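Long-range contact in spore germination protein B3 (Bacillus subtilis subsp. subtilis, PDB 3N54), which takes part in the spore's germination response to the mixture of L-asparagine, glucose, fructose and potassium ions: residues His19-Gln31 and Phe43-Val57. Sequence-based numbering, arbitrary orientation.
Sequences HQYKLTYQNLLPQ and FVNVTSHGKTILEAV. With SO4 (sulfate ion), chain C.
Tyr21, at the start of strand 21-28, meets Val57, just past the end of the antiparallel strand 49-55. Its CB lies 3.5 Å from Glu55 O, and CD1 passes the same oxygen; CE1 packs 3.5 Å from Val57 CB, and OH carries on past Val57 O. A sulfate, probably from the crystallisation liquor, comes obliquely to the ring, its O1 3.0 Å from CE1 and nearly as close to CD1. With CG anti to the carbonyl carbon (chi1 -66°), the flat ring can turn its edge to the carbonyls of Glu55 and Val57; the side chain also touches Ile62 of helix 59-63. Replacing this ring with an alanine methyl is likely to leave Val57 CB without its aromatic neighbour and open a gap beside Ile62. Further along, Lys51 lays its long aliphatic chain beside Tyr25, with CE over one ring face, 4.2 Å from the centroid, a CH-pi contact. Ile53 CD1 touches the same ring's edge. Between Thr24 and Gln26 the register slips by one. There Tyr25 O accepts Gly50 N from well above its carbonyl plane; a side chain at Gly50 would begin close to Tyr25 CB, so glycine fits. Strand 8-15 flanks 21-28, completing a three-stranded antiparallel meander with a beta bulge.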
ATOM      1  N   HIS A  19      26.478  23.844 -13.180  1.00 63.47           N
ATOM      2  CA  HIS A  19      25.352  24.154 -14.062  1.00 60.60           C
ATOM      3  C   HIS A  19      24.031  23.461 -13.682  1.00 58.31           C
ATOM      4  O   HIS A  19      23.656  22.404 -14.191  1.00 60.36           O
ATOM      5  CB  HIS A  19      25.736  23.853 -15.520  1.00 62.98           C
ATOM      6  CG  HIS A  19      26.697  24.845 -16.108  1.00 65.36           C
ATOM      7  ND1 HIS A  19      26.753  25.119 -17.458  1.00 67.84           N
ATOM      8  CD2 HIS A  19      27.609  25.659 -15.524  1.00 67.62           C
ATOM      9  CE1 HIS A  19      27.683  26.031 -17.686  1.00 69.40           C
ATOM     10  NE2 HIS A  19      28.215  26.380 -16.527  1.00 69.76           N
ATOM     11  N   GLN A  20      23.350  24.079 -12.746  1.00 54.58           N
ATOM     12  CA  GLN A  20      22.009  23.708 -12.411  1.00 52.17           C
ATOM     13  C   GLN A  20      21.434  24.899 -11.683  1.00 47.31           C
ATOM     14  O   GLN A  20      22.167  25.738 -11.175  1.00 46.92           O
ATOM     15  CB  GLN A  20      21.960  22.423 -11.574  1.00 55.07           C
ATOM     16  CG  GLN A  20      22.735  22.443 -10.271  1.00 57.36           C
ATOM     17  CD  GLN A  20      23.069  21.040  -9.759  1.00 63.54           C
ATOM     18  OE1 GLN A  20      23.642  20.879  -8.676  1.00 66.45           O
ATOM     19  NE2 GLN A  20      22.721  20.021 -10.541  1.00 66.24           N
ATOM     20  N   TYR A  21      20.124  24.991 -11.675  1.00 43.65           N
ATOM     21  CA  TYR A  21      19.466  26.039 -10.946  1.00 39.79           C
ATOM     22  C   TYR A  21      19.328  25.612  -9.493  1.00 38.97           C
ATOM     23  O   TYR A  21      19.076  24.445  -9.198  1.00 39.53           O
ATOM     24  CB  TYR A  21      18.125  26.355 -11.588  1.00 38.59           C
ATOM     25  CG  TYR A  21      18.322  26.939 -12.952  1.00 39.13           C
ATOM     26  CD1 TYR A  21      18.216  26.156 -14.093  1.00 41.70           C
ATOM     27  CD2 TYR A  21      18.675  28.270 -13.099  1.00 39.01           C
ATOM     28  CE1 TYR A  21      18.427  26.703 -15.355  1.00 43.60           C
ATOM     29  CE2 TYR A  21      18.884  28.822 -14.336  1.00 41.21           C
ATOM     30  CZ  TYR A  21      18.758  28.035 -15.465  1.00 44.29           C
ATOM     31  OH  TYR A  21      18.981  28.589 -16.697  1.00 48.55           O
ATOM     32  N   LYS A  22      19.555  26.564  -8.594  1.00 37.09           N
ATOM     33  CA  LYS A  22      19.379  26.345  -7.177  1.00 37.08           C
ATOM     34  C   LYS A  22      18.547  27.481  -6.622  1.00 34.70           C
ATOM     35  O   LYS A  22      18.981  28.625  -6.621  1.00 34.46           O
ATOM     36  CB  LYS A  22      20.720  26.244  -6.440  1.00 39.05           C
ATOM     37  CG  LYS A  22      20.562  25.793  -4.990  1.00 40.87           C
ATOM     38  CD  LYS A  22      21.883  25.469  -4.296  1.00 45.72           C
ATOM     39  CE  LYS A  22      22.619  26.727  -3.851  1.00 47.42           C
ATOM     40  NZ  LYS A  22      23.689  26.430  -2.826  1.00 51.61           N
ATOM     41  N   LEU A  23      17.327  27.159  -6.199  1.00 34.27           N
ATOM     42  CA  LEU A  23      16.449  28.113  -5.547  1.00 32.74           C
ATOM     43  C   LEU A  23      16.517  27.850  -4.058  1.00 33.13           C
ATOM     44  O   LEU A  23      16.227  26.742  -3.623  1.00 33.86           O
ATOM     45  CB  LEU A  23      15.011  27.966  -6.022  1.00 32.71           C
ATOM     46  CG  LEU A  23      14.658  28.553  -7.387  1.00 32.63           C
ATOM     47  CD1 LEU A  23      15.310  27.769  -8.519  1.00 33.59           C
ATOM     48  CD2 LEU A  23      13.147  28.587  -7.562  1.00 32.77           C
ATOM     49  N   THR A  24      16.940  28.848  -3.285  1.00 32.61           N
ATOM     50  CA  THR A  24      16.975  28.723  -1.833  1.00 32.94           C
ATOM     51  C   THR A  24      15.967  29.695  -1.240  1.00 31.99           C
ATOM     52  O   THR A  24      16.166  30.908  -1.279  1.00 31.12           O
ATOM     53  CB  THR A  24      18.370  29.006  -1.249  1.00 34.29           C
ATOM     54  OG1 THR A  24      19.354  28.244  -1.952  1.00 35.11           O
ATOM     55  CG2 THR A  24      18.417  28.633   0.247  1.00 35.21           C
ATOM     56  N   TYR A  25      14.868  29.159  -0.720  1.00 32.21           N
ATOM     57  CA  TYR A  25      13.870  29.979  -0.053  1.00 32.44           C
ATOM     58  C   TYR A  25      14.409  30.413   1.305  1.00 33.29           C
ATOM     59  O   TYR A  25      15.321  29.788   1.849  1.00 34.23           O
ATOM     60  CB  TYR A  25      12.542  29.235   0.068  1.00 33.50           C
ATOM     61  CG  TYR A  25      11.825  29.137  -1.257  1.00 33.82           C
ATOM     62  CD1 TYR A  25      12.207  28.200  -2.213  1.00 33.58           C
ATOM     63  CD2 TYR A  25      10.783  30.003  -1.563  1.00 35.22           C
ATOM     64  CE1 TYR A  25      11.559  28.121  -3.434  1.00 35.62           C
ATOM     65  CE2 TYR A  25      10.126  29.932  -2.779  1.00 36.55           C
ATOM     66  CZ  TYR A  25      10.516  28.987  -3.709  1.00 37.13           C
ATOM     67  OH  TYR A  25       9.856  28.922  -4.914  1.00 40.03           O
ATOM     68  N   GLN A  26      13.860  31.503   1.828  1.00 33.63           N
ATOM     69  CA  GLN A  26      14.370  32.131   3.044  1.00 34.78           C
ATOM     70  C   GLN A  26      13.240  32.541   3.979  1.00 35.61           C
ATOM     71  O   GLN A  26      12.225  33.085   3.546  1.00 35.26           O
ATOM     72  CB  GLN A  26      15.162  33.390   2.679  1.00 35.31           C
ATOM     73  CG  GLN A  26      16.237  33.206   1.585  1.00 35.40           C
ATOM     74  CD  GLN A  26      17.406  32.355   2.039  1.00 36.89           C
ATOM     75  OE1 GLN A  26      18.154  31.819   1.223  1.00 38.57           O
ATOM     76  NE2 GLN A  26      17.577  32.238   3.343  1.00 37.62           N
ATOM     77  N   ASN A  27      13.431  32.278   5.266  1.00 37.11           N
ATOM     78  CA  ASN A  27      12.502  32.700   6.292  1.00 38.47           C
ATOM     79  C   ASN A  27      13.085  33.968   6.887  1.00 39.71           C
ATOM     80  O   ASN A  27      14.038  33.918   7.666  1.00 40.79           O
ATOM     81  CB  ASN A  27      12.330  31.593   7.330  1.00 39.73           C
ATOM     82  CG  ASN A  27      11.755  30.315   6.727  1.00 39.87           C
ATOM     83  OD1 ASN A  27      12.322  29.226   6.874  1.00 42.18           O
ATOM     84  ND2 ASN A  27      10.642  30.449   6.029  1.00 38.08           N
ATOM     85  N   LEU A  28      12.528  35.111   6.498  1.00 40.49           N
ATOM     86  CA  LEU A  28      13.119  36.401   6.866  1.00 42.64           C
ATOM     87  C   LEU A  28      12.962  36.701   8.357  1.00 45.34           C
ATOM     88  O   LEU A  28      11.912  36.446   8.953  1.00 45.27           O
ATOM     89  CB  LEU A  28      12.528  37.536   6.022  1.00 43.10           C
ATOM     90  CG  LEU A  28      12.635  37.354   4.500  1.00 41.44           C
ATOM     91  CD1 LEU A  28      12.038  38.550   3.794  1.00 41.46           C
ATOM     92  CD2 LEU A  28      14.084  37.118   4.056  1.00 39.27           C
ATOM     93  N   LEU A  29      14.031  37.238   8.941  1.00 48.03           N
ATOM     94  CA  LEU A  29      14.065  37.588  10.352  1.00 51.42           C
ATOM     95  C   LEU A  29      13.132  38.768  10.589  1.00 53.92           C
ATOM     96  O   LEU A  29      13.203  39.749   9.862  1.00 55.02           O
ATOM     97  CB  LEU A  29      15.493  37.950  10.765  1.00 53.30           C
ATOM     98  CG  LEU A  29      15.765  38.172  12.252  1.00 56.50           C
ATOM     99  CD1 LEU A  29      15.559  36.887  13.039  1.00 55.73           C
ATOM    100  CD2 LEU A  29      17.182  38.720  12.463  1.00 58.61           C
ATOM    101  N   PRO A  30      12.226  38.666  11.576  1.00 56.32           N
ATOM    102  CA  PRO A  30      11.349  39.808  11.839  1.00 59.53           C
ATOM    103  C   PRO A  30      12.151  41.051  12.234  1.00 63.52           C
ATOM    104  O   PRO A  30      12.995  40.977  13.129  1.00 65.00           O
ATOM    105  CB  PRO A  30      10.476  39.329  13.008  1.00 60.39           C
ATOM    106  CG  PRO A  30      10.541  37.850  12.970  1.00 57.77           C
ATOM    107  CD  PRO A  30      11.880  37.496  12.406  1.00 56.03           C
ATOM    108  N   GLN A  31      11.906  42.167  11.554  1.00 66.46           N
ATOM    109  CA  GLN A  31      12.603  43.425  11.842  1.00 71.11           C
ATOM    110  C   GLN A  31      11.770  44.290  12.782  1.00 75.18           C
ATOM    111  O   GLN A  31      10.542  44.316  12.686  1.00 75.52           O
ATOM    112  CB  GLN A  31      12.893  44.190  10.544  1.00 72.31           C
ATOM    113  CG  GLN A  31      13.582  45.551  10.749  1.00 78.18           C
ATOM    114  CD  GLN A  31      13.747  46.338   9.458  1.00 80.79           C
ATOM    115  OE1 GLN A  31      13.614  45.792   8.359  1.00 78.21           O
ATOM    116  NE2 GLN A  31      14.045  47.629   9.588  1.00 86.68           N
ATOM    117  N   PHE A  43      16.756  42.899   4.993  1.00 69.50           N
ATOM    118  CA  PHE A  43      16.053  41.724   4.447  1.00 64.70           C
ATOM    119  C   PHE A  43      16.934  40.484   4.303  1.00 61.34           C
ATOM    120  O   PHE A  43      16.432  39.368   4.166  1.00 58.62           O
ATOM    121  CB  PHE A  43      15.443  42.045   3.072  1.00 64.82           C
ATOM    122  CG  PHE A  43      16.466  42.187   1.970  1.00 65.93           C
ATOM    123  CD1 PHE A  43      16.969  41.063   1.319  1.00 63.42           C
ATOM    124  CD2 PHE A  43      16.928  43.439   1.591  1.00 70.61           C
ATOM    125  CE1 PHE A  43      17.916  41.184   0.309  1.00 64.61           C
ATOM    126  CE2 PHE A  43      17.874  43.571   0.578  1.00 72.16           C
ATOM    127  CZ  PHE A  43      18.368  42.441  -0.065  1.00 68.89           C
ATOM    128  N   VAL A  44      18.244  40.696   4.285  1.00 62.09           N
ATOM    129  CA  VAL A  44      19.218  39.620   4.149  1.00 60.03           C
ATOM    130  C   VAL A  44      19.246  38.693   5.359  1.00 58.06           C
ATOM    131  O   VAL A  44      19.606  37.523   5.236  1.00 56.66           O
ATOM    132  CB  VAL A  44      20.635  40.211   3.910  1.00 63.74           C
ATOM    133  CG1 VAL A  44      21.724  39.235   4.337  1.00 64.61           C
ATOM    134  CG2 VAL A  44      20.785  40.623   2.449  1.00 64.15           C
ATOM    135  N   ASN A  45      18.865  39.207   6.524  1.00 61.44           N
ATOM    136  CA  ASN A  45      18.878  38.401   7.735  1.00 61.33           C
ATOM    137  C   ASN A  45      17.699  37.439   7.770  1.00 59.13           C
ATOM    138  O   ASN A  45      16.562  37.823   7.506  1.00 58.45           O
ATOM    139  CB  ASN A  45      18.882  39.291   8.969  1.00 63.62           C
ATOM    140  CG  ASN A  45      20.126  40.142   9.057  1.00 65.32           C
ATOM    141  OD1 ASN A  45      20.061  41.365   8.956  1.00 66.71           O
ATOM    142  ND2 ASN A  45      21.274  39.495   9.214  1.00 66.23           N
ATOM    143  N   VAL A  46      17.990  36.185   8.089  1.00 57.57           N
ATOM    144  CA  VAL A  46      16.982  35.149   8.135  1.00 55.77           C
ATOM    145  C   VAL A  46      17.010  34.474   9.490  1.00 56.58           C
ATOM    146  O   VAL A  46      18.007  34.543  10.204  1.00 57.73           O
ATOM    147  CB  VAL A  46      17.218  34.085   7.038  1.00 53.93           C
ATOM    148  CG1 VAL A  46      17.233  34.732   5.664  1.00 52.31           C
ATOM    149  CG2 VAL A  46      18.514  33.327   7.283  1.00 53.73           C
ATOM    150  N   THR A  47      15.899  33.847   9.852  1.00 55.72           N
ATOM    151  CA  THR A  47      15.853  33.025  11.048  1.00 56.30           C
ATOM    152  C   THR A  47      16.445  31.684  10.660  1.00 54.72           C
ATOM    153  O   THR A  47      17.178  31.069  11.422  1.00 55.62           O
ATOM    154  CB  THR A  47      14.424  32.852  11.569  1.00 56.48           C
ATOM    155  OG1 THR A  47      13.607  32.287  10.537  1.00 55.12           O
ATOM    156  CG2 THR A  47      13.848  34.197  11.985  1.00 57.51           C
ATOM    157  N   SER A  48      16.113  31.245   9.451  1.00 52.59           N
ATOM    158  CA  SER A  48      16.654  30.030   8.881  1.00 51.17           C
ATOM    159  C   SER A  48      16.464  30.076   7.373  1.00 49.14           C
ATOM    160  O   SER A  48      15.688  30.885   6.861  1.00 48.44           O
ATOM    161  CB  SER A  48      15.927  28.814   9.436  1.00 51.03           C
ATOM    162  OG  SER A  48      14.596  28.757   8.940  1.00 50.61           O
ATOM    163  N   HIS A  49      17.174  29.204   6.665  1.00 48.23           N
ATOM    164  CA  HIS A  49      16.937  29.029   5.239  1.00 46.55           C
ATOM    165  C   HIS A  49      15.729  28.127   5.125  1.00 45.21           C
ATOM    166  O   HIS A  49      15.491  27.306   5.996  1.00 45.56           O
ATOM    167  CB  HIS A  49      18.143  28.412   4.534  1.00 46.42           C
ATOM    168  CG  HIS A  49      19.396  29.213   4.692  1.00 48.32           C
ATOM    169  ND1 HIS A  49      20.478  28.768   5.420  1.00 50.24           N
ATOM    170  CD2 HIS A  49      19.718  30.456   4.262  1.00 47.80           C
ATOM    171  CE1 HIS A  49      21.422  29.693   5.410  1.00 51.55           C
ATOM    172  NE2 HIS A  49      20.986  30.727   4.714  1.00 50.66           N
ATOM    173  N   GLY A  50      14.947  28.314   4.072  1.00 43.86           N
ATOM    174  CA  GLY A  50      13.783  27.482   3.816  1.00 42.48           C
ATOM    175  C   GLY A  50      14.185  26.350   2.901  1.00 41.15           C
ATOM    176  O   GLY A  50      15.338  25.929   2.896  1.00 41.36           O
ATOM    177  N   LYS A  51      13.241  25.863   2.109  1.00 39.71           N
ATOM    178  CA  LYS A  51      13.537  24.766   1.206  1.00 39.02           C
ATOM    179  C   LYS A  51      14.488  25.177   0.081  1.00 38.11           C
ATOM    180  O   LYS A  51      14.584  26.349  -0.299  1.00 37.44           O
ATOM    181  CB  LYS A  51      12.252  24.179   0.610  1.00 38.47           C
ATOM    182  CG  LYS A  51      11.524  25.070  -0.364  1.00 39.23           C
ATOM    183  CD  LYS A  51      10.217  24.422  -0.804  1.00 41.52           C
ATOM    184  CE  LYS A  51       9.342  25.396  -1.553  1.00 43.22           C
ATOM    185  NZ  LYS A  51       7.976  24.841  -1.783  1.00 45.78           N
ATOM    186  N   THR A  52      15.179  24.172  -0.435  1.00 37.50           N
ATOM    187  CA  THR A  52      16.093  24.322  -1.538  1.00 37.40           C
ATOM    188  C   THR A  52      15.574  23.478  -2.685  1.00 36.63           C
ATOM    189  O   THR A  52      15.188  22.326  -2.484  1.00 35.88           O
ATOM    190  CB  THR A  52      17.503  23.862  -1.143  1.00 38.30           C
ATOM    191  OG1 THR A  52      18.001  24.719  -0.112  1.00 39.40           O
ATOM    192  CG2 THR A  52      18.450  23.900  -2.333  1.00 38.28           C
ATOM    193  N   ILE A  53      15.542  24.065  -3.878  1.00 36.42           N
ATOM    194  CA  ILE A  53      15.142  23.360  -5.088  1.00 36.26           C
ATOM    195  C   ILE A  53      16.332  23.296  -6.044  1.00 37.47           C
ATOM    196  O   ILE A  53      16.891  24.335  -6.413  1.00 37.38           O
ATOM    197  CB  ILE A  53      13.971  24.042  -5.787  1.00 35.48           C
ATOM    198  CG1 ILE A  53      12.795  24.227  -4.826  1.00 35.35           C
ATOM    199  CG2 ILE A  53      13.520  23.224  -6.989  1.00 34.82           C
ATOM    200  CD1 ILE A  53      11.543  24.802  -5.512  1.00 34.50           C
ATOM    201  N   LEU A  54      16.724  22.078  -6.417  1.00 38.49           N
ATOM    202  CA  LEU A  54      17.818  21.854  -7.350  1.00 40.18           C
ATOM    203  C   LEU A  54      17.260  21.307  -8.653  1.00 41.10           C
ATOM    204  O   LEU A  54      16.476  20.352  -8.651  1.00 40.90           O
ATOM    205  CB  LEU A  54      18.845  20.876  -6.782  1.00 41.03           C
ATOM    206  CG  LEU A  54      19.768  21.380  -5.666  1.00 42.58           C
ATOM    207  CD1 LEU A  54      20.591  20.230  -5.096  1.00 44.21           C
ATOM    208  CD2 LEU A  54      20.691  22.503  -6.151  1.00 42.75           C
ATOM    209  N   GLU A  55      17.658  21.910  -9.767  1.00 42.47           N
ATOM    210  CA  GLU A  55      17.194  21.460 -11.063  1.00 44.12           C
ATOM    211  C   GLU A  55      18.101  21.872 -12.213  1.00 45.75           C
ATOM    212  O   GLU A  55      18.586  23.000 -12.260  1.00 45.36           O
ATOM    213  CB  GLU A  55      15.802  22.015 -11.339  1.00 43.51           C
ATOM    214  CG  GLU A  55      15.173  21.395 -12.572  1.00 45.77           C
ATOM    215  CD  GLU A  55      13.732  21.797 -12.771  1.00 46.70           C
ATOM    216  OE1 GLU A  55      13.320  22.852 -12.241  1.00 48.29           O
ATOM    217  OE2 GLU A  55      13.017  21.048 -13.466  1.00 48.78           O
ATOM    218  N   ALA A  56      18.311  20.943 -13.145  1.00 47.84           N
ATOM    219  CA  ALA A  56      18.998  21.241 -14.398  1.00 49.55           C
ATOM    220  C   ALA A  56      17.920  21.664 -15.382  1.00 49.95           C
ATOM    221  O   ALA A  56      16.922  20.963 -15.528  1.00 50.62           O
ATOM    222  CB  ALA A  56      19.726  20.023 -14.899  1.00 50.99           C
ATOM    223  N   VAL A  57      18.082  22.814 -16.033  1.00 51.08           N
ATOM    224  CA  VAL A  57      17.107  23.283 -17.047  1.00 51.37           C
ATOM    225  C   VAL A  57      17.839  23.864 -18.277  1.00 52.76           C
ATOM    226  O   VAL A  57      18.767  24.650 -18.126  1.00 52.84           O
ATOM    227  CB  VAL A  57      16.083  24.310 -16.442  1.00 50.24           C
ATOM    228  CG1 VAL A  57      15.140  24.830 -17.495  1.00 50.40           C
ATOM    229  CG2 VAL A  57      15.285  23.688 -15.300  1.00 48.73           C
TER
HETATM  230  S   SO4 C   2      21.409  24.004 -16.157  1.00112.64           S
HETATM  231  O1  SO4 C   2      20.054  24.240 -15.691  1.00112.61           O
HETATM  232  O2  SO4 C   2      22.322  24.833 -15.379  1.00112.40           O
HETATM  233  O3  SO4 C   2      21.687  22.584 -15.979  1.00113.22           O
HETATM  234  O4  SO4 C   2      21.547  24.359 -17.566  1.00112.57           O